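Side-chain contacts in D,D-dipeptidase/D,D-carboxypeptidase (Enterococcus faecalis, PDB 4MUQ), which probably acts as a zinc-dependent D,D-dipeptidase and D,D-carboxypeptidase in vancomycin resistance, cleaving D-Ala-D-Ala and the terminal D-alanine of cell-wall precursors: residues Arg49-Val54 with Tyr146-Arg151; Ser106-Gln109 with Ile114-Gly117; Asp137-Ala142 with Trp167-Val172. All blocks are in the same frame, centred on the assembly; numbering follows the deposited sequence. Where two conformers were deposited one is given.

Contact 1: Arg49-Val54 with Tyr146-Arg151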
loop_
_atom_site.group_PDB
_atom_site.type_symbol
_atom_site.label_atom_id
_atom_site.label_comp_id
_atom_site.label_asym_id
_atom_site.label_seq_id
_atom_site.Cartn_x
_atom_site.Cartn_y
_atom_site.Cartn_z
ATOM N N ARG A 49 2.592 11.783 4.010
ATOM C CA ARG A 49 2.545 12.257 5.389
ATOM C C ARG A 49 1.774 11.326 6.325
ATOM O O ARG A 49 2.271 10.964 7.397
ATOM C CB ARG A 49 1.945 13.667 5.447
ATOM C CG ARG A 49 1.852 14.256 6.859
ATOM C CD ARG A 49 1.242 15.658 6.856
ATOM N NE ARG A 49 2.222 16.697 6.535
ATOM C CZ ARG A 49 2.338 17.287 5.347
ATOM N NH1 ARG A 49 1.530 16.948 4.348
ATOM N NH2 ARG A 49 3.263 18.224 5.159
ATOM N N ASP A 50 0.565 10.938 5.939
ATOM C CA ASP A 50 -0.238 10.091 6.815
ATOM C C ASP A 50 0.394 8.711 6.994
ATOM O O ASP A 50 0.300 8.114 8.068
ATOM C CB ASP A 50 -1.687 10.010 6.322
ATOM C CG ASP A 50 -2.389 11.360 6.360
ATOM O OD1 ASP A 50 -2.017 12.204 7.207
ATOM O OD2 ASP A 50 -3.302 11.577 5.536
ATOM N N VAL A 51 1.076 8.232 5.961
ATOM C CA VAL A 51 1.781 6.956 6.021
ATOM C C VAL A 51 3.013 7.023 6.957
ATOM O O VAL A 51 3.276 6.100 7.743
ATOM C CB VAL A 51 2.186 6.485 4.612
ATOM C CG1 VAL A 51 2.824 5.126 4.677
ATOM C CG2 VAL A 51 0.960 6.441 3.697
ATOM N N ALA A 52 3.775 8.112 6.871
ATOM C CA ALA A 52 4.890 8.339 7.789
ATOM C C ALA A 52 4.380 8.353 9.225
ATOM O O ALA A 52 5.004 7.793 10.125
ATOM C CB ALA A 52 5.594 9.649 7.454
ATOM N N ASN A 53 3.228 8.974 9.447
ATOM C CA ASN A 53 2.677 9.010 10.792
ATOM C C ASN A 53 2.317 7.619 11.303
ATOM O O ASN A 53 2.582 7.296 12.460
ATOM C CB ASN A 53 1.491 9.972 10.867
ATOM C CG ASN A 53 1.919 11.418 10.705
ATOM O OD1 ASN A 53 3.086 11.755 10.919
ATOM N ND2 ASN A 53 0.981 12.281 10.324
ATOM N N VAL A 54 1.743 6.789 10.435
ATOM C CA VAL A 54 1.378 5.437 10.826
ATOM C C VAL A 54 2.620 4.605 11.151
ATOM O O VAL A 54 2.640 3.845 12.128
ATOM C CB VAL A 54 0.534 4.767 9.721
ATOM C CG1 VAL A 54 0.450 3.271 9.933
ATOM C CG2 VAL A 54 -0.862 5.379 9.687
ATOM N N TYR A 146 -2.553 -1.517 11.589
ATOM C CA TYR A 146 -2.325 -0.086 11.392
ATOM C C TYR A 146 -2.456 0.369 9.947
ATOM O O TYR A 146 -2.352 1.564 9.664
ATOM C CB TYR A 146 -0.956 0.330 11.945
ATOM C CG TYR A 146 -0.882 0.281 13.452
ATOM C CD1 TYR A 146 -1.086 1.428 14.208
ATOM C CD2 TYR A 146 -0.622 -0.911 14.120
ATOM C CE1 TYR A 146 -1.031 1.393 15.588
ATOM C CE2 TYR A 146 -0.567 -0.958 15.499
ATOM C CZ TYR A 146 -0.769 0.195 16.228
ATOM O OH TYR A 146 -0.715 0.154 17.604
ATOM N N GLY A 147 -2.689 -0.557 9.027
ATOM C CA GLY A 147 -2.863 -0.166 7.646
ATOM C C GLY A 147 -1.826 -0.686 6.665
ATOM O O GLY A 147 -1.928 -0.419 5.466
ATOM N N PHE A 148 -0.822 -1.404 7.166
ATOM C CA PHE A 148 0.245 -1.933 6.312
ATOM C C PHE A 148 0.107 -3.432 6.045
ATOM O O PHE A 148 -0.424 -4.181 6.882
ATOM C CB PHE A 148 1.619 -1.684 6.958
ATOM C CG PHE A 148 2.238 -0.343 6.640
ATOM C CD1 PHE A 148 2.939 -0.152 5.448
ATOM C CD2 PHE A 148 2.162 0.711 7.545
ATOM C CE1 PHE A 148 3.535 1.059 5.166
ATOM C CE2 PHE A 148 2.763 1.934 7.262
ATOM C CZ PHE A 148 3.451 2.097 6.068
ATOM N N THR A 149 0.590 -3.869 4.884
ATOM C CA THR A 149 0.601 -5.285 4.532
ATOM C C THR A 149 1.976 -5.644 3.962
ATOM O O THR A 149 2.599 -4.818 3.292
ATOM C CB THR A 149 -0.536 -5.625 3.517
ATOM O OG1 THR A 149 -0.700 -7.045 3.424
ATOM C CG2 THR A 149 -0.269 -5.042 2.124
ATOM N N GLN A 150 2.452 -6.860 4.201
ATOM C CA GLN A 150 3.659 -7.297 3.505
ATOM C C GLN A 150 3.234 -7.644 2.081
ATOM O O GLN A 150 2.366 -8.494 1.855
ATOM C CB GLN A 150 4.296 -8.499 4.176
ATOM C CG GLN A 150 5.636 -8.851 3.555
ATOM C CD GLN A 150 6.210 -10.119 4.111
ATOM O OE1 GLN A 150 6.003 -10.456 5.281
ATOM N NE2 GLN A 150 6.921 -10.853 3.271
ATOM N N ARG A 151 3.832 -6.966 1.122
ATOM C CA ARG A 151 3.292 -6.934 -0.230
ATOM C C ARG A 151 3.502 -8.199 -1.050
ATOM O O ARG A 151 2.591 -8.608 -1.798
ATOM C CB ARG A 151 3.858 -5.722 -0.963
ATOM C CG ARG A 151 3.304 -5.500 -2.367
ATOM C CD ARG A 151 1.814 -5.228 -2.318
ATOM N NE ARG A 151 1.264 -4.941 -3.644
ATOM C CZ ARG A 151 0.827 -5.865 -4.496
ATOM N NH1 ARG A 151 0.906 -7.153 -4.198
ATOM N NH2 ARG A 151 0.323 -5.483 -5.663
#
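An apolar helix-on-sheet contact joins Val51 and Val54, near the start of helix 49-62, to Tyr146 and Phe148 at the entry of the edge strand 148-150. It belongs to the alpha+beta hedgehog/DD-peptidase fold, where this helix packs against the four-stranded antiparallel sheet. The two valines lie three residues apart, about one turn, and so share one face of the helix, and each offers its CG1 methyl to the strand. In both, CG1 stands opposite the backbone N across the CA–CB bond (chi1 -176° in Val51, 165° in Val54), a setting that a branched residue adopts readily in a helix. Val51 CG1 comes obliquely against the far end of the phenyl ring, 3.4 Å from Phe148 CZ. Val54 CG1 instead meets the ring at its edge, near the plane, 3.8 Å from Phe148 CE2. The same methyl lies 3.8 Å from Tyr146 CB and 3.3 Å from the carbonyl oxygen Tyr146 O, so one carbon fits between the ring edge and the backbone leading into the strand. Short, branched valines suit this place because they bring methyls to a long flat ring while letting the backbones come near, with the CA atoms of Val54 and Tyr146 6.7 Å apart. Between the two aromatic residues, Gly147 has a positive phi of 116°, a turn in which a CB would press on the preceding carbonyl. Farther along helix 49-62, Ile58 touches both Tyr146 and Phe148, while on the neighbouring strand 168-171 Tyr171 packs edge-to-face with Phe148 and touches both valines.

Contact 2: Ser106-Gln109 with Ile114-Gly117. With ZN (zinc ion), chain B; 2D8 ((2R)-3-[(R)-[(1S)-1-aminoethyl](hydroxy)phosphoryl]-2-methylpropanoic acid), chain D; LY0 ((2R)-3-[(R)-[(1R)-1-aminoethyl](hydroxy)phosphoryl]-2-methylpropanoic acid), chain C.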
loop_
_atom_site.group_PDB
_atom_site.type_symbol
_atom_site.label_atom_id
_atom_site.label_comp_id
_atom_site.label_asym_id
_atom_site.label_seq_id
_atom_site.Cartn_x
_atom_site.Cartn_y
_atom_site.Cartn_z
ATOM N N SER A 106 6.093 0.537 -10.105
ATOM C CA SER A 106 6.560 0.347 -8.724
ATOM C C SER A 106 5.685 1.081 -7.718
ATOM O O SER A 106 5.385 2.266 -7.888
ATOM C CB SER A 106 7.980 0.886 -8.572
ATOM O OG SER A 106 8.386 0.867 -7.203
ATOM N N GLU A 107 5.275 0.377 -6.663
ATOM C CA GLU A 107 4.591 1.013 -5.542
ATOM C C GLU A 107 5.414 2.073 -4.887
ATOM O O GLU A 107 4.869 2.945 -4.214
ATOM C CB GLU A 107 4.285 0.005 -4.441
ATOM C CG GLU A 107 3.372 -1.093 -4.840
ATOM C CD GLU A 107 2.898 -1.880 -3.640
ATOM O OE1 GLU A 107 3.706 -2.154 -2.705
ATOM O OE2 GLU A 107 1.715 -2.218 -3.662
ATOM N N HIS A 108 6.736 2.013 -5.039
ATOM C CA HIS A 108 7.549 3.043 -4.404
ATOM C C HIS A 108 7.280 4.429 -4.993
ATOM O O HIS A 108 7.493 5.443 -4.331
ATOM C CB HIS A 108 9.044 2.707 -4.453
ATOM C CG HIS A 108 9.438 1.660 -3.468
ATOM N ND1 HIS A 108 9.817 1.957 -2.174
ATOM C CD2 HIS A 108 9.490 0.315 -3.580
ATOM C CE1 HIS A 108 10.095 0.835 -1.536
ATOM N NE2 HIS A 108 9.911 -0.179 -2.366
ATOM N N GLN A 109 6.797 4.466 -6.233
ATOM C CA GLN A 109 6.481 5.734 -6.882
ATOM C C GLN A 109 5.181 6.357 -6.370
ATOM O O GLN A 109 4.815 7.436 -6.797
ATOM C CB GLN A 109 6.434 5.574 -8.410
ATOM C CG GLN A 109 7.791 5.201 -9.026
ATOM C CD GLN A 109 7.686 4.905 -10.498
ATOM O OE1 GLN A 109 7.851 3.752 -10.915
ATOM N NE2 GLN A 109 7.387 5.925 -11.298
ATOM N N ILE A 114 7.288 1.077 1.608
ATOM C CA ILE A 114 8.556 1.240 2.290
ATOM C C ILE A 114 9.274 -0.099 2.386
ATOM O O ILE A 114 8.664 -1.133 2.647
ATOM C CB ILE A 114 8.361 1.903 3.673
ATOM C CG1 ILE A 114 9.718 2.248 4.284
ATOM C CG2 ILE A 114 7.515 1.038 4.603
ATOM C CD1 ILE A 114 9.737 3.547 5.053
ATOM N N ASP A 115 10.589 -0.054 2.161
ATOM C CA ASP A 115 11.466 -1.188 2.417
ATOM C C ASP A 115 12.122 -0.955 3.765
ATOM O O ASP A 115 12.691 0.116 4.005
ATOM C CB ASP A 115 12.517 -1.321 1.303
ATOM C CG ASP A 115 11.900 -1.653 -0.052
ATOM O OD1 ASP A 115 10.811 -2.199 -0.077
ATOM O OD2 ASP A 115 12.451 -1.359 -1.133
ATOM N N LEU A 116 12.052 -1.958 4.636
ATOM C CA LEU A 116 12.617 -1.878 5.973
ATOM C C LEU A 116 13.742 -2.898 6.152
ATOM O O LEU A 116 13.747 -3.956 5.509
ATOM C CB LEU A 116 11.536 -2.158 7.017
ATOM C CG LEU A 116 10.336 -1.213 6.972
ATOM C CD1 LEU A 116 9.270 -1.697 7.934
ATOM C CD2 LEU A 116 10.758 0.206 7.324
ATOM N N GLY A 117 14.688 -2.589 7.027
ATOM C CA GLY A 117 15.764 -3.521 7.300
ATOM C C GLY A 117 16.222 -3.479 8.733
ATOM O O GLY A 117 15.994 -2.501 9.458
HETATM ZN ZN ZN B . 10.365 -2.113 -1.987
HETATM C C4 2D8 D . 11.028 -4.192 -5.507
HETATM C C5 2D8 D . 9.677 -3.642 -5.833
HETATM C C6 2D8 D . 9.818 -2.341 -6.610
HETATM C C7 2D8 D . 8.913 -4.695 -6.614
HETATM N N1 2D8 D . 14.256 -3.270 -3.039
HETATM P P 2D8 D . 11.826 -3.419 -4.073
HETATM C C1 2D8 D . 14.022 -2.933 -5.442
HETATM C C2 2D8 D . 13.613 -3.713 -4.208
HETATM O O31 2D8 D . 11.508 -1.906 -4.111
HETATM O O32 2D8 D . 11.320 -3.952 -2.694
HETATM O O61 2D8 D . 8.949 -1.503 -6.438
HETATM O O62 2D8 D . 10.750 -2.203 -7.383
HETATM P P LY0 C . 11.832 -3.413 -4.072
HETATM C C1 LY0 C . 14.004 -2.914 -5.465
HETATM N N1 LY0 C . 13.988 -4.957 -4.328
HETATM C C2 LY0 C . 13.638 -3.602 -4.166
HETATM C C4 LY0 C . 11.039 -4.189 -5.508
HETATM C C5 LY0 C . 9.682 -3.642 -5.833
HETATM C C6 LY0 C . 9.819 -2.342 -6.609
HETATM C C7 LY0 C . 8.916 -4.695 -6.613
HETATM O O31 LY0 C . 11.491 -1.906 -4.102
HETATM O O32 LY0 C . 11.319 -3.951 -2.696
HETATM O O61 LY0 C . 8.949 -1.503 -6.438
HETATM O O62 LY0 C . 10.750 -2.203 -7.383
#
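His108 and Asp115 have similar first torsions, chi1 -76° and -65°, each placing CG beside its own backbone N, with the ends of both side chains turned to one zinc ion. The two side chains cross at about a right angle. His108 NE2 binds the zinc ion at 2.0 Å. The carboxylate grips it unevenly with both oxygens, Asp115 OD1 at 2.0 Å and Asp115 OD2 at 2.4 Å from zinc. With the ring and carboxylate planes 68° apart, His108 NE2 comes within 3.1 Å of Asp115 OD2; this closeness comes from shared coordination and is not a hydrogen bond. A histidine suits the place because its other nitrogen, ND1, can bond to Gly73 O, which fixes the rotation of the ring while NE2 faces the metal. His108, Asp115 and His168 form the two-histidine, one-aspartate zinc site of the M15B peptidases, with His108 from a 3-10 turn, Asp115 from strand 113-118 and His168 from the adjoining strand 168-171. The phosphinate inhibitor, present as two diastereomers, adds oxygens O31 and O32 to the coordination sphere. In the 2D8 form the amino nitrogen N1 also donates to Asp115 OD2, at 3.2 Å. At the other end of the inhibitor, Ser106 OG lies 2.6 Å from the carboxylate oxygen O61 of 2D8. Ser106 OG also accepts from His108 N at 3.0 Å in an ST turn, coupling the ligand's carboxylate end to the backbone of a zinc-binding residue.

Contact 3: Asp137-Ala142 with Trp167-Val172. With ZN (zinc ion), chain B; LY0 ((2R)-3-[(R)-[(1R)-1-aminoethyl](hydroxy)phosphoryl]-2-methylpropanoic acid), chain C; 2D8 ((2R)-3-[(R)-[(1S)-1-aminoethyl](hydroxy)phosphoryl]-2-methylpropanoic acid), chain D.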
loop_
_atom_site.group_PDB
_atom_site.type_symbol
_atom_site.label_atom_id
_atom_site.label_comp_id
_atom_site.label_asym_id
_atom_site.label_seq_id
_atom_site.Cartn_x
_atom_site.Cartn_y
_atom_site.Cartn_z
ATOM N N ASP A 137 9.825 -9.149 12.963
ATOM C CA ASP A 137 8.585 -9.913 12.905
ATOM C C ASP A 137 7.500 -9.305 13.791
ATOM O O ASP A 137 6.311 -9.423 13.482
ATOM C CB ASP A 137 8.798 -11.378 13.271
ATOM C CG ASP A 137 7.754 -12.274 12.642
ATOM O OD1 ASP A 137 7.517 -12.136 11.424
ATOM O OD2 ASP A 137 7.150 -13.091 13.366
ATOM N N GLU A 138 7.900 -8.648 14.874
ATOM C CA GLU A 138 6.947 -7.875 15.666
ATOM C C GLU A 138 6.326 -6.778 14.811
ATOM O O GLU A 138 5.112 -6.555 14.854
ATOM C CB GLU A 138 7.623 -7.252 16.888
ATOM C CG GLU A 138 7.935 -8.233 18.006
ATOM C CD GLU A 138 8.286 -7.530 19.308
ATOM O OE1 GLU A 138 9.361 -7.822 19.870
ATOM O OE2 GLU A 138 7.486 -6.688 19.773
ATOM N N PHE A 139 7.145 -6.100 14.014
ATOM C CA PHE A 139 6.611 -5.126 13.077
ATOM C C PHE A 139 5.629 -5.785 12.111
ATOM O O PHE A 139 4.518 -5.281 11.877
ATOM C CB PHE A 139 7.724 -4.431 12.275
ATOM C CG PHE A 139 7.192 -3.434 11.280
ATOM C CD1 PHE A 139 7.071 -2.095 11.625
ATOM C CD2 PHE A 139 6.780 -3.839 10.020
ATOM C CE1 PHE A 139 6.547 -1.171 10.725
ATOM C CE2 PHE A 139 6.239 -2.932 9.116
ATOM C CZ PHE A 139 6.134 -1.590 9.472
ATOM N N ARG A 140 6.065 -6.888 11.510
ATOM C CA ARG A 140 5.292 -7.550 10.474
ATOM C C ARG A 140 3.939 -7.992 11.014
ATOM O O ARG A 140 2.920 -7.863 10.326
ATOM C CB ARG A 140 6.090 -8.729 9.903
ATOM C CG ARG A 140 5.399 -9.496 8.803
ATOM C CD ARG A 140 6.243 -10.693 8.411
ATOM N NE ARG A 140 7.404 -10.329 7.593
ATOM C CZ ARG A 140 8.662 -10.325 8.038
ATOM N NH1 ARG A 140 8.940 -10.621 9.298
ATOM N NH2 ARG A 140 9.655 -10.009 7.219
ATOM N N ARG A 141 3.913 -8.474 12.249
ATOM C CA ARG A 141 2.671 -8.952 12.853
ATOM C C ARG A 141 1.749 -7.812 13.309
ATOM O O ARG A 141 0.529 -7.960 13.330
ATOM C CB ARG A 141 2.966 -9.932 13.993
ATOM C CG ARG A 141 3.619 -11.234 13.516
ATOM C CD ARG A 141 3.839 -12.219 14.658
ATOM N NE ARG A 141 4.135 -13.570 14.181
ATOM C CZ ARG A 141 3.938 -14.676 14.893
ATOM N NH1 ARG A 141 3.437 -14.600 16.119
ATOM N NH2 ARG A 141 4.236 -15.862 14.379
ATOM N N ALA A 142 2.332 -6.667 13.659
ATOM C CA ALA A 142 1.540 -5.496 14.063
ATOM C C ALA A 142 1.004 -4.699 12.869
ATOM O O ALA A 142 -0.049 -4.057 12.953
ATOM C CB ALA A 142 2.354 -4.591 14.954
ATOM N N TRP A 167 10.969 -7.714 3.052
ATOM C CA TRP A 167 11.244 -6.348 3.521
ATOM C C TRP A 167 10.297 -5.257 3.041
ATOM O O TRP A 167 10.384 -4.139 3.541
ATOM C CB TRP A 167 12.651 -5.933 3.083
ATOM C CG TRP A 167 12.805 -6.000 1.583
ATOM C CD1 TRP A 167 12.410 -5.060 0.667
ATOM C CD2 TRP A 167 13.367 -7.083 0.827
ATOM N NE1 TRP A 167 12.692 -5.496 -0.606
ATOM C CE2 TRP A 167 13.285 -6.730 -0.536
ATOM C CE3 TRP A 167 13.926 -8.319 1.174
ATOM C CZ2 TRP A 167 13.738 -7.573 -1.555
ATOM C CZ3 TRP A 167 14.385 -9.155 0.157
ATOM C CH2 TRP A 167 14.269 -8.780 -1.192
ATOM N N HIS A 168 9.447 -5.550 2.056
ATOM C CA HIS A 168 8.656 -4.525 1.373
ATOM C C HIS A 168 7.223 -4.467 1.892
ATOM O O HIS A 168 6.467 -5.446 1.794
ATOM C CB HIS A 168 8.703 -4.768 -0.146
ATOM C CG HIS A 168 7.889 -3.803 -0.953
ATOM N ND1 HIS A 168 8.454 -2.914 -1.849
ATOM C CD2 HIS A 168 6.551 -3.633 -1.043
ATOM C CE1 HIS A 168 7.490 -2.223 -2.437
ATOM N NE2 HIS A 168 6.328 -2.648 -1.971
ATOM N N PHE A 169 6.851 -3.309 2.433
ATOM C CA PHE A 169 5.522 -3.141 3.029
ATOM C C PHE A 169 4.754 -2.053 2.315
ATOM O O PHE A 169 5.310 -1.029 1.930
ATOM C CB PHE A 169 5.648 -2.847 4.532
ATOM C CG PHE A 169 6.107 -4.032 5.309
ATOM C CD1 PHE A 169 5.181 -4.867 5.919
ATOM C CD2 PHE A 169 7.449 -4.370 5.360
ATOM C CE1 PHE A 169 5.583 -6.003 6.616
ATOM C CE2 PHE A 169 7.861 -5.507 6.043
ATOM C CZ PHE A 169 6.919 -6.324 6.674
ATOM N N ARG A 170 3.462 -2.295 2.135
ATOM C CA ARG A 170 2.588 -1.378 1.410
ATOM C C ARG A 170 1.472 -0.886 2.319
ATOM O O ARG A 170 0.812 -1.695 2.988
ATOM C CB ARG A 170 2.000 -2.107 0.191
ATOM C CG ARG A 170 0.764 -1.453 -0.442
ATOM C CD ARG A 170 1.033 -0.093 -1.057
ATOM N NE ARG A 170 -0.251 0.517 -1.406
ATOM C CZ ARG A 170 -0.864 0.366 -2.575
ATOM N NH1 ARG A 170 -0.300 -0.329 -3.552
ATOM N NH2 ARG A 170 -2.056 0.931 -2.768
ATOM N N TYR A 171 1.284 0.429 2.374
ATOM C CA TYR A 171 0.151 0.990 3.097
ATOM C C TYR A 171 -1.093 0.953 2.221
ATOM O O TYR A 171 -1.094 1.518 1.117
ATOM C CB TYR A 171 0.442 2.426 3.499
ATOM C CG TYR A 171 -0.655 3.056 4.316
ATOM C CD1 TYR A 171 -0.742 2.816 5.673
ATOM C CD2 TYR A 171 -1.596 3.887 3.724
ATOM C CE1 TYR A 171 -1.742 3.394 6.431
ATOM C CE2 TYR A 171 -2.598 4.484 4.477
ATOM C CZ TYR A 171 -2.661 4.225 5.830
ATOM O OH TYR A 171 -3.655 4.796 6.601
ATOM N N VAL A 172 -2.150 0.308 2.723
ATOM C CA VAL A 172 -3.470 0.326 2.076
ATOM C C VAL A 172 -4.509 0.987 2.965
ATOM O O VAL A 172 -5.607 1.323 2.504
ATOM C CB VAL A 172 -3.960 -1.084 1.688
ATOM C CG1 VAL A 172 -3.121 -1.641 0.549
ATOM C CG2 VAL A 172 -3.946 -2.022 2.892
HETATM ZN ZN ZN B . 10.365 -2.113 -1.987
HETATM P P LY0 C . 11.832 -3.413 -4.072
HETATM C C1 LY0 C . 14.004 -2.914 -5.465
HETATM N N1 LY0 C . 13.988 -4.957 -4.328
HETATM C C2 LY0 C . 13.638 -3.602 -4.166
HETATM C C4 LY0 C . 11.039 -4.189 -5.508
HETATM C C5 LY0 C . 9.682 -3.642 -5.833
HETATM C C6 LY0 C . 9.819 -2.342 -6.609
HETATM C C7 LY0 C . 8.916 -4.695 -6.613
HETATM O O31 LY0 C . 11.491 -1.906 -4.102
HETATM O O32 LY0 C . 11.319 -3.951 -2.696
HETATM O O61 LY0 C . 8.949 -1.503 -6.438
HETATM O O62 LY0 C . 10.750 -2.203 -7.383
HETATM C C4 2D8 D . 11.028 -4.192 -5.507
HETATM C C5 2D8 D . 9.677 -3.642 -5.833
HETATM C C6 2D8 D . 9.818 -2.341 -6.610
HETATM C C7 2D8 D . 8.913 -4.695 -6.614
HETATM N N1 2D8 D . 14.256 -3.270 -3.039
HETATM P P 2D8 D . 11.826 -3.419 -4.073
HETATM C C1 2D8 D . 14.022 -2.933 -5.442
HETATM C C2 2D8 D . 13.613 -3.713 -4.208
HETATM O O31 2D8 D . 11.508 -1.906 -4.111
HETATM O O32 2D8 D . 11.320 -3.952 -2.694
HETATM O O61 2D8 D . 8.949 -1.503 -6.438
HETATM O O62 2D8 D . 10.750 -2.203 -7.383
#
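One face of the Phe169 ring carries the edge of Phe139, whose CE2 stands 3.8 Å above the ring centre, while Arg140 CB lies at the Phe169 edge near its plane. The two phenyl rings make a T-shaped pair with their planes at 83° and centroids 5.1 Å apart, an arrangement that sets the weakly positive ring hydrogens of Phe139 against the pi cloud of Phe169. Phe139 reaches the strand because its CG lies across from the backbone N (chi1 179°), extending the ring away from helix 134-142. Arg140 packs with the aliphatic part of its chain, CB and CG each lying 4.1 Å from Phe169 CZ. A bend at chi3 then turns its guanidinium, whose plane lies 44° from that of the Phe169 ring, toward polar partners. Arg140 NH1 bonds to Asp137 OD1 at 3.0 Å as part of a salt bridge, using the anti lone pair of that oxygen, and Arg140 NE pairs with Gln150 OE1. Arginine thus serves both needs, an apolar stem against the ring and a head held by several acceptors. On the strand, Phe169 is directed to the helix, whereas its neighbour His168 binds the zinc ion through ND1 at 2.1 Å. Trp167 NE1 donates to phosphinate oxygen O32 of either diastereomer, LY0 or 2D8, at 2.9 Å, with O32 at the indole edge in its plane. This division, an aromatic core between helix and sheet behind a metal-binding strand, fits the hedgehog/DD-peptidase fold, in which the sheet carries the zinc and inhibitor site.

In the fold
All three contacts meet on the antiparallel sheet 68-72, 113-118, 168-171 and 148-150. Contacts 2 and 3 share the zinc ion and the inhibitor: His108 NE2 and His168 ND1 lie 3.1 Å apart around the metal. Behind that first shell, Glu107 OE1 bonds to His168 NE2 at 2.8 Å, while Glu107 OE2 forms salt bridges with Arg170 NH1 and Arg151 NE, also at 2.8 Å, so one buried carboxylate ties contact 2 to both others. Contacts 1 and 3 join where Gln150 OE1 meets Arg140 NE at 2.7 Å. Contact 1 is more remote from the site, the Phe148 side chain being about 10 Å from zinc.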